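Side-chain contacts in klebicin C activity (PDB 7NNA), which probably binds the efflux channel TolC, the route by which this bacteriocin of Klebsiella pneumoniae is thought to be imported into target cells: residues Leu14-Ala19 against Lys171-Ala176; Glu20-Ile25 against Glu163-Ala168; Ala41-Arg46 against Glu135-Lys140; Thr81-Ile86 against Met96-Glu101. All blocks are in the same frame, centred on the assembly; numbering follows the deposited sequence.

Contacts 1, 2 and 3 all join the same two antiparallel helices, 14-79 and 93-197, whereas contact 4 fastens the connecting loop to the start of the second. In so thin a rod none is deeply enclosed: contacts 1 and 4 lie at the surface, while contacts 2 and 3 are partly buried, each round one buried polar residue. Chemistry changes with place. Contact 1 is a salt bridge, contact 2 a single serine-aspartate bond, contact 3 a glutamine with several partners, and contact 4 is apolar. Contacts 1 and 2 touch, their centres 10 Å apart; contact 3 lies near the middle of the chain, and contacts 1 and 4 are about 107 Å apart between centres.

Contact 1 of 4, residues Leu14-Ala19 against Lys171-Ala176; sequences LTRLQA and KAEAEA
Arg16 takes hold of the Glu173 carboxylate side-on, with two nitrogens serving two oxygens. Arg16 NE donates to Glu173 OE2 over 2.8 Å, and NH2 of Arg16 donates to OE1 of Glu173 over 3.0 Å in a nearly straight bond (173° at the hydrogen). Both oxygens lie close to the guanidinium plane and are met on their syn sides, yet the two flat groups are not coplanar: their planes are turned 34° apart. A bend at chi2 of Arg16 (-63°) swings the guanidinium round to meet the extended Glu173 chain, which it crosses at about a right angle.

One step out, a water donates to Glu173 OE2 at 2.7 Å and stands 3.0 Å from Thr15 OG1. OE2 therefore has two partners, and its position is tied to helix 14-79 through both Arg16 and Thr15. Beside the water, Thr15 OG1 rests 3.8 Å from the methyl CB of Ala172.

Thr15 and Arg16 also lean on Ala169, one turn before Glu173, and Arg16 touches Glu170. All this lies on the surface where helix 14-79 begins, alongside the late part of the antiparallel helix 93-197.

Contact 2 of 4, residues Glu20-Ile25 against Glu163-Ala168; sequences ESSAAI and EADRIA
Ser22 meets Asp165 across the interface of a long antiparallel helical hairpin, and this one pair makes the whole contact between the two segments. Helix 14-79 brings the hydroxyl, helix 93-197 the carboxylate.

Along 163-168, Glu163 comes first, on the far side of its helix from Ser22. Its carboxylate is held within its own helix by Arg166, whose NH1 donates to Glu163 OE2 over 2.6 Å. That bond is almost straight, and although OE2 lies in the guanidinium plane, the nitrogen comes in from above the plane of the carboxylate.

Asp165 follows, pointing its CB at the facing helix. In the serine conformer given, OG of Ser22 donates to Asp165 OD2 at 2.7 Å, approaching on the anti side and 24° out of the carboxylate plane. The same OG sits 3.4 Å from Asp165 CB, so the aspartate is approached along its flank and not end-on. Lys161, one turn earlier, makes a salt bridge to OD2 as well; its charge would be expected to help keep the carboxylate ionised in this partly buried place.

Arg166, next in line, leads away from the interface. Besides Glu163 it reaches Glu170 through NE, giving the outer surface of helix 93-197 a short run of alternating charges.

What positions the serine is its first torsion: at chi1 51°, OG stands between the backbone N and the carbonyl carbon, where the carbonyl O of Gln18, one turn back, is a second, more distant acceptor competing for its one hydroxyl proton.

Contact 3 of 4, residues Ala41-Arg46 against Glu135-Lys140; sequences AAQAER and EEEQRK
Gln43 reaches across from helix 14-79 to Glu137 and Lys140 on the facing helix. Its CB points at that helix, and with CG anti to the backbone N (chi1 -175°) the chain sets off across the interface, CG coming 4.1 Å from the carbonyl O of Glu137. The chain then bends at chi2. CD of Gln43 lies 3.9 Å from Lys140 CB, and the amide crosses the lysine chain at about a right angle, NE2 touching both its CB and CE.

At the tip the two amide atoms face different residues. NE2 of Gln43 spends one N-H on Glu137 OE1, 2.7 Å away, met on the anti side and nearly in the amide plane. The other N-H of Gln43 NE2 goes to the backbone O of Glu137 at 3.0 Å, on a lone pair in the carbonyl plane. Two short segments inclined at 163° carry these groups, as befits an antiparallel helical hairpin, and the buried amide thus has an acceptor for each of its hydrogens from a single residue opposite.

OE1 of Gln43 turns back to its own helix, where Arg46, in the conformer given, grips it side-on: NH2 at 2.9 Å and NE at 3.2 Å, both from the same face of the amide. Lys140 NZ comes to Glu137 OE1 from another side, roughly at right angles to the amide N, in a 3.0 Å salt bridge.

Contact 4 of 4, residues Thr81-Ile86 against Met96-Glu101; sequences TRPTVI and MAAMAE
Pro83 and Val85 of the loop close over the side chains of Ala98 and Met99, the latter a selenomethionine with selenium in place of sulfur. The apolar contacts come first. Pro83 lies across Met99, with Pro83 CG 4.1 Å from Met99 SE. The proline ring also meets the methyl of Ala98, Pro83 CB being 4.1 Å from Ala98 CB. Val85 packs on the end of the selenomethionine chain: its CG2 rests 3.9 Å from Met99 CE. The Pro83 ring thus meets the selenium, and the Val85 methyl the terminal methyl. Met99 manages this because its chain leaves CB anti to the backbone N and then folds at chi2 (60°) and again at chi3 (82°), bringing its end over to the loop although its CB does not point there.

A second kind of contact sets carbon against backbone oxygen. Met99 CE lies 3.6 Å from the carbonyl O of Pro83, and in the reverse direction Pro83 CG lies 3.7 Å from O of Ala98. These are van der Waals contacts; the two segments share no hydrogen bond.

Polar ties lie just beyond, where Thr81 OG1 bonds to Asn78 O and to Arg105 NH2. Phe102 extends the apolar patch, touching Thr81, Arg82 and Pro83. With its extended backbone laid along the first turns of helix 93-197, the segment forms part of the connection that reverses the chain in a two-helix antiparallel hairpin.

Contact 1 of 4, residues Leu14-Ala19 against Lys171-Ala176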
loop_
_atom_site.group_PDB
_atom_site.type_symbol
_atom_site.label_atom_id
_atom_site.label_comp_id
_atom_site.label_asym_id
_atom_site.label_seq_id
_atom_site.Cartn_x
_atom_site.Cartn_y
_atom_site.Cartn_z
ATOM N N LEU A 14 18.224 25.692 -30.003
ATOM C CA LEU A 14 17.317 25.829 -28.875
ATOM C C LEU A 14 16.316 24.647 -28.828
ATOM O O LEU A 14 16.021 24.143 -27.735
ATOM C CB LEU A 14 16.590 27.197 -28.932
ATOM C CG LEU A 14 15.515 27.398 -27.859
ATOM C CD1 LEU A 14 16.128 27.367 -26.435
ATOM C CD2 LEU A 14 14.720 28.696 -28.096
ATOM N N THR A 15 15.846 24.159 -30.014
ATOM C CA THR A 15 14.899 23.030 -29.996
ATOM C C THR A 15 15.562 21.788 -29.475
ATOM O O THR A 15 14.907 21.012 -28.743
ATOM C CB THR A 15 14.258 22.769 -31.356
ATOM O OG1 THR A 15 15.310 22.690 -32.324
ATOM C CG2 THR A 15 13.284 23.846 -31.763
ATOM N N ARG A 16 16.858 21.567 -29.807
ATOM C CA ARG A 16 17.523 20.365 -29.249
ATOM C C ARG A 16 17.717 20.530 -27.759
ATOM O O ARG A 16 17.586 19.536 -27.024
ATOM C CB ARG A 16 18.894 20.089 -29.889
ATOM C CG ARG A 16 18.849 19.237 -31.127
ATOM C CD ARG A 16 18.322 17.814 -30.939
ATOM N NE ARG A 16 18.084 17.303 -32.291
ATOM C CZ ARG A 16 17.420 16.204 -32.607
ATOM N NH1 ARG A 16 16.943 15.420 -31.663
ATOM N NH2 ARG A 16 17.236 15.878 -33.875
ATOM N N LEU A 17 18.094 21.737 -27.299
ATOM C CA LEU A 17 18.254 21.951 -25.850
ATOM C C LEU A 17 16.955 21.756 -25.093
ATOM O O LEU A 17 16.963 21.192 -23.977
ATOM C CB LEU A 17 18.906 23.302 -25.552
ATOM C CG LEU A 17 20.345 23.373 -26.085
ATOM C CD1 LEU A 17 20.894 24.819 -26.071
ATOM C CD2 LEU A 17 21.226 22.426 -25.357
ATOM N N GLN A 18 15.812 22.210 -25.675
ATOM C CA GLN A 18 14.479 22.019 -25.092
ATOM C C GLN A 18 14.124 20.519 -25.067
ATOM O O GLN A 18 13.552 20.053 -24.096
ATOM C CB GLN A 18 13.402 22.799 -25.893
ATOM C CG GLN A 18 13.587 24.315 -25.824
ATOM C CD GLN A 18 12.435 25.031 -25.136
ATOM O OE1 GLN A 18 12.215 24.874 -23.943
ATOM N NE2 GLN A 18 11.682 25.861 -25.873
ATOM N N ALA A 19 14.465 19.761 -26.121
ATOM C CA ALA A 19 14.203 18.295 -26.134
ATOM C C ALA A 19 15.065 17.621 -25.032
ATOM O O ALA A 19 14.580 16.695 -24.381
ATOM C CB ALA A 19 14.545 17.686 -27.521
ATOM N N LYS A 171 12.244 18.377 -36.929
ATOM C CA LYS A 171 11.587 19.203 -37.944
ATOM C C LYS A 171 12.359 20.475 -38.187
ATOM O O LYS A 171 12.473 20.902 -39.345
ATOM C CB LYS A 171 10.147 19.548 -37.494
ATOM C CG LYS A 171 9.294 20.248 -38.564
ATOM C CD LYS A 171 7.811 20.178 -38.141
ATOM C CE LYS A 171 6.938 21.300 -38.669
ATOM N NZ LYS A 171 5.500 20.953 -38.533
ATOM N N ALA A 172 12.917 21.085 -37.130
ATOM C CA ALA A 172 13.707 22.314 -37.284
ATOM C C ALA A 172 14.972 22.031 -38.083
ATOM O O ALA A 172 15.379 22.850 -38.909
ATOM C CB ALA A 172 14.069 22.905 -35.914
ATOM N N GLU A 173 15.591 20.870 -37.857
ATOM C CA GLU A 173 16.784 20.482 -38.618
ATOM C C GLU A 173 16.403 20.116 -40.062
ATOM O O GLU A 173 17.078 20.548 -40.988
ATOM C CB GLU A 173 17.477 19.301 -37.931
ATOM C CG GLU A 173 18.248 19.721 -36.706
ATOM C CD GLU A 173 18.460 18.601 -35.694
ATOM O OE1 GLU A 173 18.433 17.415 -36.098
ATOM O OE2 GLU A 173 18.663 18.915 -34.496
ATOM N N ALA A 174 15.279 19.413 -40.279
ATOM C CA ALA A 174 14.854 19.094 -41.672
ATOM C C ALA A 174 14.551 20.397 -42.444
ATOM O O ALA A 174 14.955 20.569 -43.618
ATOM C CB ALA A 174 13.626 18.186 -41.649
ATOM N N GLU A 175 13.889 21.341 -41.777
ATOM C CA GLU A 175 13.576 22.631 -42.377
ATOM C C GLU A 175 14.826 23.497 -42.623
ATOM O O GLU A 175 14.871 24.234 -43.619
ATOM C CB GLU A 175 12.515 23.374 -41.549
ATOM C CG GLU A 175 11.141 22.724 -41.670
ATOM C CD GLU A 175 10.053 23.298 -40.777
ATOM O OE1 GLU A 175 8.901 22.800 -40.845
ATOM O OE2 GLU A 175 10.351 24.246 -40.009
ATOM N N ALA A 176 15.834 23.413 -41.724
ATOM C CA ALA A 176 17.076 24.193 -41.863
ATOM C C ALA A 176 17.840 23.729 -43.096
ATOM O O ALA A 176 18.291 24.549 -43.919
ATOM C CB ALA A 176 17.946 24.093 -40.599
HETATM O O HOH W 1 17.246 21.189 -33.999
#

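Contact 2 of 4, residues Glu20-Ile25 against Glu163-Ala168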
loop_
_atom_site.group_PDB
_atom_site.type_symbol
_atom_site.label_atom_id
_atom_site.label_comp_id
_atom_site.label_asym_id
_atom_site.label_seq_id
_atom_site.Cartn_x
_atom_site.Cartn_y
_atom_site.Cartn_z
ATOM N N GLU A 20 16.313 18.063 -24.802
ATOM C CA GLU A 20 17.108 17.456 -23.684
ATOM C C GLU A 20 16.436 17.734 -22.357
ATOM O O GLU A 20 16.396 16.858 -21.501
ATOM C CB GLU A 20 18.537 18.063 -23.638
ATOM C CG GLU A 20 19.422 17.490 -24.728
ATOM C CD GLU A 20 20.861 17.980 -24.679
ATOM O OE1 GLU A 20 21.284 18.506 -23.624
ATOM O OE2 GLU A 20 21.575 17.828 -25.696
ATOM N N SER A 21 15.924 18.968 -22.166
ATOM C CA SER A 21 15.264 19.332 -20.894
ATOM C C SER A 21 14.037 18.451 -20.641
ATOM O O SER A 21 13.873 17.918 -19.515
ATOM C CB SER A 21 14.878 20.829 -20.841
ATOM O OG SER A 21 13.977 21.060 -19.740
ATOM N N SER A 22 13.180 18.268 -21.659
ATOM C CA SER A 22 11.976 17.441 -21.419
ATOM C C SER A 22 12.288 15.957 -21.336
ATOM O O SER A 22 11.579 15.246 -20.610
ATOM C CB SER A 22 10.898 17.703 -22.465
ATOM O OG SER A 22 11.455 17.602 -23.762
ATOM N N ALA A 23 13.347 15.463 -22.038
ATOM C CA ALA A 23 13.722 14.038 -21.891
ATOM C C ALA A 23 14.161 13.829 -20.390
ATOM O O ALA A 23 13.846 12.796 -19.780
ATOM C CB ALA A 23 14.897 13.706 -22.764
ATOM N N ALA A 24 14.909 14.802 -19.810
ATOM C CA ALA A 24 15.377 14.659 -18.410
ATOM C C ALA A 24 14.174 14.665 -17.439
ATOM O O ALA A 24 14.164 13.900 -16.485
ATOM C CB ALA A 24 16.326 15.779 -18.039
ATOM N N ILE A 25 13.198 15.472 -17.692
ATOM C CA ILE A 25 11.962 15.486 -16.875
ATOM C C ILE A 25 11.190 14.167 -17.037
ATOM O O ILE A 25 10.643 13.646 -16.036
ATOM C CB ILE A 25 11.115 16.733 -17.181
ATOM C CG1 ILE A 25 11.797 17.995 -16.604
ATOM C CG2 ILE A 25 9.640 16.603 -16.640
ATOM C CD1 ILE A 25 11.292 19.247 -17.247
ATOM N N GLU A 163 8.496 13.589 -26.352
ATOM C CA GLU A 163 8.368 13.134 -27.726
ATOM C C GLU A 163 8.080 14.289 -28.664
ATOM O O GLU A 163 8.701 14.384 -29.726
ATOM C CB GLU A 163 7.310 12.013 -27.852
ATOM C CG GLU A 163 7.166 11.554 -29.295
ATOM C CD GLU A 163 8.134 10.490 -29.782
ATOM O OE1 GLU A 163 8.763 9.809 -28.939
ATOM O OE2 GLU A 163 8.275 10.341 -31.020
ATOM N N ALA A 164 7.160 15.198 -28.277
ATOM C CA ALA A 164 6.828 16.329 -29.119
ATOM C C ALA A 164 8.056 17.229 -29.305
ATOM O O ALA A 164 8.245 17.769 -30.404
ATOM C CB ALA A 164 5.663 17.105 -28.519
ATOM N N ASP A 165 8.838 17.423 -28.247
ATOM C CA ASP A 165 10.039 18.249 -28.345
ATOM C C ASP A 165 11.078 17.625 -29.223
ATOM O O ASP A 165 11.734 18.345 -30.000
ATOM C CB ASP A 165 10.642 18.589 -26.960
ATOM C CG ASP A 165 9.755 19.507 -26.102
ATOM O OD1 ASP A 165 8.766 20.029 -26.618
ATOM O OD2 ASP A 165 10.007 19.617 -24.902
ATOM N N ARG A 166 11.244 16.313 -29.133
ATOM C CA ARG A 166 12.215 15.630 -30.012
ATOM C C ARG A 166 11.785 15.772 -31.506
ATOM O O ARG A 166 12.632 16.037 -32.382
ATOM C CB ARG A 166 12.327 14.142 -29.645
ATOM C CG ARG A 166 13.512 13.466 -30.302
ATOM C CD ARG A 166 13.371 11.975 -30.216
ATOM N NE ARG A 166 12.805 11.508 -31.463
ATOM C CZ ARG A 166 11.554 11.128 -31.643
ATOM N NH1 ARG A 166 10.723 11.061 -30.612
ATOM N NH2 ARG A 166 11.134 10.758 -32.852
ATOM N N ILE A 167 10.503 15.586 -31.804
ATOM C CA ILE A 167 10.020 15.694 -33.188
ATOM C C ILE A 167 10.168 17.147 -33.662
ATOM O O ILE A 167 10.545 17.370 -34.829
ATOM C CB ILE A 167 8.555 15.123 -33.304
ATOM C CG1 ILE A 167 8.552 13.611 -33.197
ATOM C CG2 ILE A 167 7.781 15.570 -34.578
ATOM C CD1 ILE A 167 7.162 13.059 -32.850
ATOM N N ALA A 168 9.945 18.136 -32.769
ATOM C CA ALA A 168 10.106 19.554 -33.165
ATOM C C ALA A 168 11.570 19.827 -33.493
ATOM O O ALA A 168 11.873 20.527 -34.466
ATOM C CB ALA A 168 9.657 20.469 -32.022
#

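Contact 3 of 4, residues Ala41-Arg46 against Glu135-Lys140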
loop_
_atom_site.group_PDB
_atom_site.type_symbol
_atom_site.label_atom_id
_atom_site.label_comp_id
_atom_site.label_asym_id
_atom_site.label_seq_id
_atom_site.Cartn_x
_atom_site.Cartn_y
_atom_site.Cartn_z
ATOM N N ALA A 41 3.626 -2.303 -4.140
ATOM C CA ALA A 41 3.813 -3.776 -4.019
ATOM C C ALA A 41 4.256 -4.106 -2.592
ATOM O O ALA A 41 3.746 -5.068 -2.001
ATOM C CB ALA A 41 4.870 -4.259 -5.048
ATOM N N ALA A 42 5.187 -3.311 -2.005
ATOM C CA ALA A 42 5.623 -3.562 -0.603
ATOM C C ALA A 42 4.467 -3.317 0.419
ATOM O O ALA A 42 4.323 -4.066 1.405
ATOM C CB ALA A 42 6.848 -2.683 -0.217
ATOM N N GLN A 43 3.627 -2.333 0.156
ATOM C CA GLN A 43 2.499 -2.029 1.051
ATOM C C GLN A 43 1.374 -3.088 0.954
ATOM O O GLN A 43 0.714 -3.406 1.981
ATOM C CB GLN A 43 1.956 -0.640 0.709
ATOM C CG GLN A 43 0.838 -0.175 1.673
ATOM C CD GLN A 43 1.260 -0.219 3.116
ATOM O OE1 GLN A 43 2.373 0.109 3.445
ATOM N NE2 GLN A 43 0.379 -0.597 4.018
ATOM N N ALA A 44 1.112 -3.648 -0.260
ATOM C CA ALA A 44 0.164 -4.778 -0.389
ATOM C C ALA A 44 0.695 -5.976 0.444
ATOM O O ALA A 44 -0.101 -6.719 1.064
ATOM C CB ALA A 44 0.070 -5.211 -1.857
ATOM N N GLU A 45 2.061 -6.206 0.428
ATOM C CA GLU A 45 2.591 -7.283 1.267
ATOM C C GLU A 45 2.371 -7.012 2.769
ATOM O O GLU A 45 2.085 -7.934 3.521
ATOM C CB GLU A 45 4.050 -7.605 0.935
ATOM C CG GLU A 45 4.198 -8.113 -0.496
ATOM C CD GLU A 45 3.380 -9.357 -0.814
ATOM O OE1 GLU A 45 3.409 -10.307 -0.006
ATOM O OE2 GLU A 45 2.668 -9.358 -1.841
ATOM N N ARG A 46 2.500 -5.764 3.207
ATOM C CA ARG A 46 2.238 -5.415 4.622
ATOM C C ARG A 46 0.780 -5.573 4.955
ATOM O O ARG A 46 0.458 -6.063 6.045
ATOM C CB ARG A 46 2.736 -4.010 4.973
ATOM C CG ARG A 46 4.208 -4.066 5.371
ATOM C CD ARG A 46 4.802 -2.737 5.800
ATOM N NE ARG A 46 4.588 -1.739 4.774
ATOM C CZ ARG A 46 5.519 -1.270 3.963
ATOM N NH1 ARG A 46 6.785 -1.671 4.081
ATOM N NH2 ARG A 46 5.209 -0.388 3.047
ATOM N N GLU A 135 -6.832 -2.610 8.973
ATOM C CA GLU A 135 -7.536 -1.477 8.371
ATOM C C GLU A 135 -6.554 -0.407 7.993
ATOM O O GLU A 135 -6.660 0.152 6.899
ATOM C CB GLU A 135 -8.580 -0.874 9.374
ATOM C CG GLU A 135 -9.830 -1.707 9.489
ATOM C CD GLU A 135 -10.581 -1.587 10.815
ATOM O OE1 GLU A 135 -10.400 -0.576 11.540
ATOM O OE2 GLU A 135 -11.369 -2.512 11.119
ATOM N N GLU A 136 -5.613 -0.080 8.901
ATOM C CA GLU A 136 -4.620 0.983 8.593
ATOM C C GLU A 136 -3.710 0.613 7.444
ATOM O O GLU A 136 -3.414 1.468 6.611
ATOM C CB GLU A 136 -3.813 1.339 9.868
ATOM C CG GLU A 136 -2.677 2.335 9.676
ATOM C CD GLU A 136 -3.072 3.714 9.161
ATOM O OE1 GLU A 136 -4.272 4.059 9.221
ATOM O OE2 GLU A 136 -2.177 4.433 8.668
ATOM N N GLU A 137 -3.261 -0.650 7.347
ATOM C CA GLU A 137 -2.382 -1.028 6.220
ATOM C C GLU A 137 -3.186 -0.968 4.881
ATOM O O GLU A 137 -2.616 -0.649 3.851
ATOM C CB GLU A 137 -1.802 -2.425 6.436
ATOM C CG GLU A 137 -0.803 -2.473 7.596
ATOM C CD GLU A 137 0.276 -1.397 7.672
ATOM O OE1 GLU A 137 0.877 -1.033 6.638
ATOM O OE2 GLU A 137 0.540 -0.918 8.796
ATOM N N GLN A 138 -4.482 -1.321 4.898
ATOM C CA GLN A 138 -5.327 -1.225 3.698
ATOM C C GLN A 138 -5.551 0.241 3.359
ATOM O O GLN A 138 -5.520 0.599 2.191
ATOM C CB GLN A 138 -6.673 -1.909 3.973
ATOM C CG GLN A 138 -6.490 -3.422 4.092
ATOM C CD GLN A 138 -7.785 -4.177 4.430
ATOM O OE1 GLN A 138 -7.784 -5.396 4.487
ATOM N NE2 GLN A 138 -8.905 -3.516 4.687
ATOM N N ARG A 139 -5.712 1.115 4.357
ATOM C CA ARG A 139 -5.890 2.557 4.095
ATOM C C ARG A 139 -4.619 3.092 3.393
ATOM O O ARG A 139 -4.709 3.859 2.382
ATOM C CB ARG A 139 -6.129 3.321 5.437
ATOM C CG ARG A 139 -6.448 4.824 5.248
ATOM C CD ARG A 139 -6.267 5.679 6.552
ATOM N NE ARG A 139 -4.852 5.740 6.976
ATOM C CZ ARG A 139 -3.925 6.520 6.426
ATOM N NH1 ARG A 139 -4.243 7.347 5.433
ATOM N NH2 ARG A 139 -2.671 6.463 6.841
ATOM N N LYS A 140 -3.445 2.743 3.940
ATOM C CA LYS A 140 -2.189 3.238 3.354
ATOM C C LYS A 140 -2.003 2.703 1.935
ATOM O O LYS A 140 -1.497 3.410 1.053
ATOM C CB LYS A 140 -1.000 2.822 4.222
ATOM C CG LYS A 140 -1.076 3.504 5.576
ATOM C CD LYS A 140 0.151 3.349 6.430
ATOM C CE LYS A 140 0.427 1.937 6.780
ATOM N NZ LYS A 140 1.762 1.768 7.439
#

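Contact 4 of 4, residues Thr81-Ile86 against Met96-Glu101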
loop_
_atom_site.group_PDB
_atom_site.type_symbol
_atom_site.label_atom_id
_atom_site.label_comp_id
_atom_site.label_asym_id
_atom_site.label_seq_id
_atom_site.Cartn_x
_atom_site.Cartn_y
_atom_site.Cartn_z
ATOM N N THR A 81 -22.481 -29.143 44.812
ATOM C CA THR A 81 -22.075 -29.809 46.051
ATOM C C THR A 81 -22.264 -28.943 47.298
ATOM O O THR A 81 -21.825 -29.351 48.386
ATOM C CB THR A 81 -20.577 -30.261 45.974
ATOM O OG1 THR A 81 -19.701 -29.136 46.045
ATOM C CG2 THR A 81 -20.271 -31.056 44.703
ATOM N N ARG A 82 -22.890 -27.751 47.174
ATOM C CA ARG A 82 -23.098 -26.881 48.353
ATOM C C ARG A 82 -23.870 -27.656 49.465
ATOM O O ARG A 82 -24.951 -28.168 49.220
ATOM C CB ARG A 82 -23.941 -25.631 47.980
ATOM C CG ARG A 82 -24.109 -24.630 49.135
ATOM C CD ARG A 82 -25.167 -23.576 48.800
ATOM N NE ARG A 82 -24.707 -22.804 47.627
ATOM C CZ ARG A 82 -23.938 -21.714 47.713
ATOM N NH1 ARG A 82 -23.615 -21.206 48.914
ATOM N NH2 ARG A 82 -23.462 -21.145 46.612
ATOM N N PRO A 83 -23.297 -27.766 50.663
ATOM C CA PRO A 83 -24.012 -28.464 51.759
ATOM C C PRO A 83 -25.089 -27.606 52.422
ATOM O O PRO A 83 -25.085 -26.392 52.285
ATOM C CB PRO A 83 -22.891 -28.777 52.791
ATOM C CG PRO A 83 -21.879 -27.710 52.560
ATOM C CD PRO A 83 -21.987 -27.249 51.092
ATOM N N THR A 84 -25.971 -28.245 53.226
ATOM C CA THR A 84 -27.017 -27.535 53.957
ATOM C C THR A 84 -26.579 -27.361 55.385
ATOM O O THR A 84 -26.295 -28.350 56.059
ATOM C CB THR A 84 -28.318 -28.361 53.892
ATOM O OG1 THR A 84 -28.822 -28.158 52.566
ATOM C CG2 THR A 84 -29.367 -27.927 54.921
ATOM N N VAL A 85 -26.523 -26.100 55.848
ATOM C CA VAL A 85 -26.164 -25.711 57.227
ATOM C C VAL A 85 -27.175 -24.625 57.620
ATOM O O VAL A 85 -26.991 -23.433 57.298
ATOM C CB VAL A 85 -24.716 -25.179 57.344
ATOM C CG1 VAL A 85 -24.437 -24.734 58.776
ATOM C CG2 VAL A 85 -23.701 -26.228 56.886
ATOM N N ILE A 86 -28.282 -25.051 58.231
ATOM C CA ILE A 86 -29.365 -24.134 58.546
ATOM C C ILE A 86 -29.427 -23.792 60.052
ATOM O O ILE A 86 -29.694 -22.634 60.375
ATOM C CB ILE A 86 -30.730 -24.621 57.959
ATOM C CG1 ILE A 86 -30.978 -26.120 58.245
ATOM C CG2 ILE A 86 -30.735 -24.359 56.433
ATOM C CD1 ILE A 86 -32.600 -26.643 58.334
HETATM N N MSE A 96 -19.504 -28.224 59.667
HETATM C CA MSE A 96 -18.607 -27.075 59.495
HETATM C C MSE A 96 -17.501 -27.406 58.530
HETATM O O MSE A 96 -17.088 -26.526 57.740
HETATM C CB MSE A 96 -18.007 -26.675 60.862
HETATM C CG MSE A 96 -19.039 -25.932 61.721
HETATM SE SE MSE A 96 -18.296 -25.142 63.329
HETATM C CE MSE A 96 -18.096 -26.719 64.325
ATOM N N ALA A 97 -16.964 -28.653 58.604
ATOM C CA ALA A 97 -15.895 -29.027 57.659
ATOM C C ALA A 97 -16.482 -29.079 56.249
ATOM O O ALA A 97 -15.826 -28.642 55.323
ATOM C CB ALA A 97 -15.323 -30.389 58.010
ATOM N N ALA A 98 -17.720 -29.576 56.083
ATOM C CA ALA A 98 -18.330 -29.628 54.744
ATOM C C ALA A 98 -18.488 -28.241 54.150
ATOM O O ALA A 98 -18.220 -28.037 52.949
ATOM C CB ALA A 98 -19.689 -30.347 54.804
HETATM N N MSE A 99 -18.946 -27.284 54.964
HETATM C CA MSE A 99 -19.145 -25.939 54.445
HETATM C C MSE A 99 -17.817 -25.273 54.167
HETATM O O MSE A 99 -17.610 -24.691 53.082
HETATM C CB MSE A 99 -19.984 -25.081 55.421
HETATM C CG MSE A 99 -20.266 -23.703 54.843
HETATM SE SE MSE A 99 -21.257 -23.729 53.166
HETATM C CE MSE A 99 -22.948 -23.919 53.897
ATOM N N ALA A 100 -16.862 -25.405 55.108
ATOM C CA ALA A 100 -15.558 -24.749 54.926
ATOM C C ALA A 100 -14.852 -25.252 53.642
ATOM O O ALA A 100 -14.273 -24.458 52.862
ATOM C CB ALA A 100 -14.676 -24.972 56.178
ATOM N N GLU A 101 -14.916 -26.593 53.412
ATOM C CA GLU A 101 -14.319 -27.154 52.203
ATOM C C GLU A 101 -15.040 -26.713 50.929
ATOM O O GLU A 101 -14.388 -26.443 49.898
ATOM C CB GLU A 101 -14.330 -28.696 52.294
ATOM C CG GLU A 101 -13.301 -29.212 53.296
ATOM C CD GLU A 101 -13.381 -30.704 53.588
ATOM O OE1 GLU A 101 -14.005 -31.439 52.786
ATOM O OE2 GLU A 101 -12.815 -31.136 54.621
#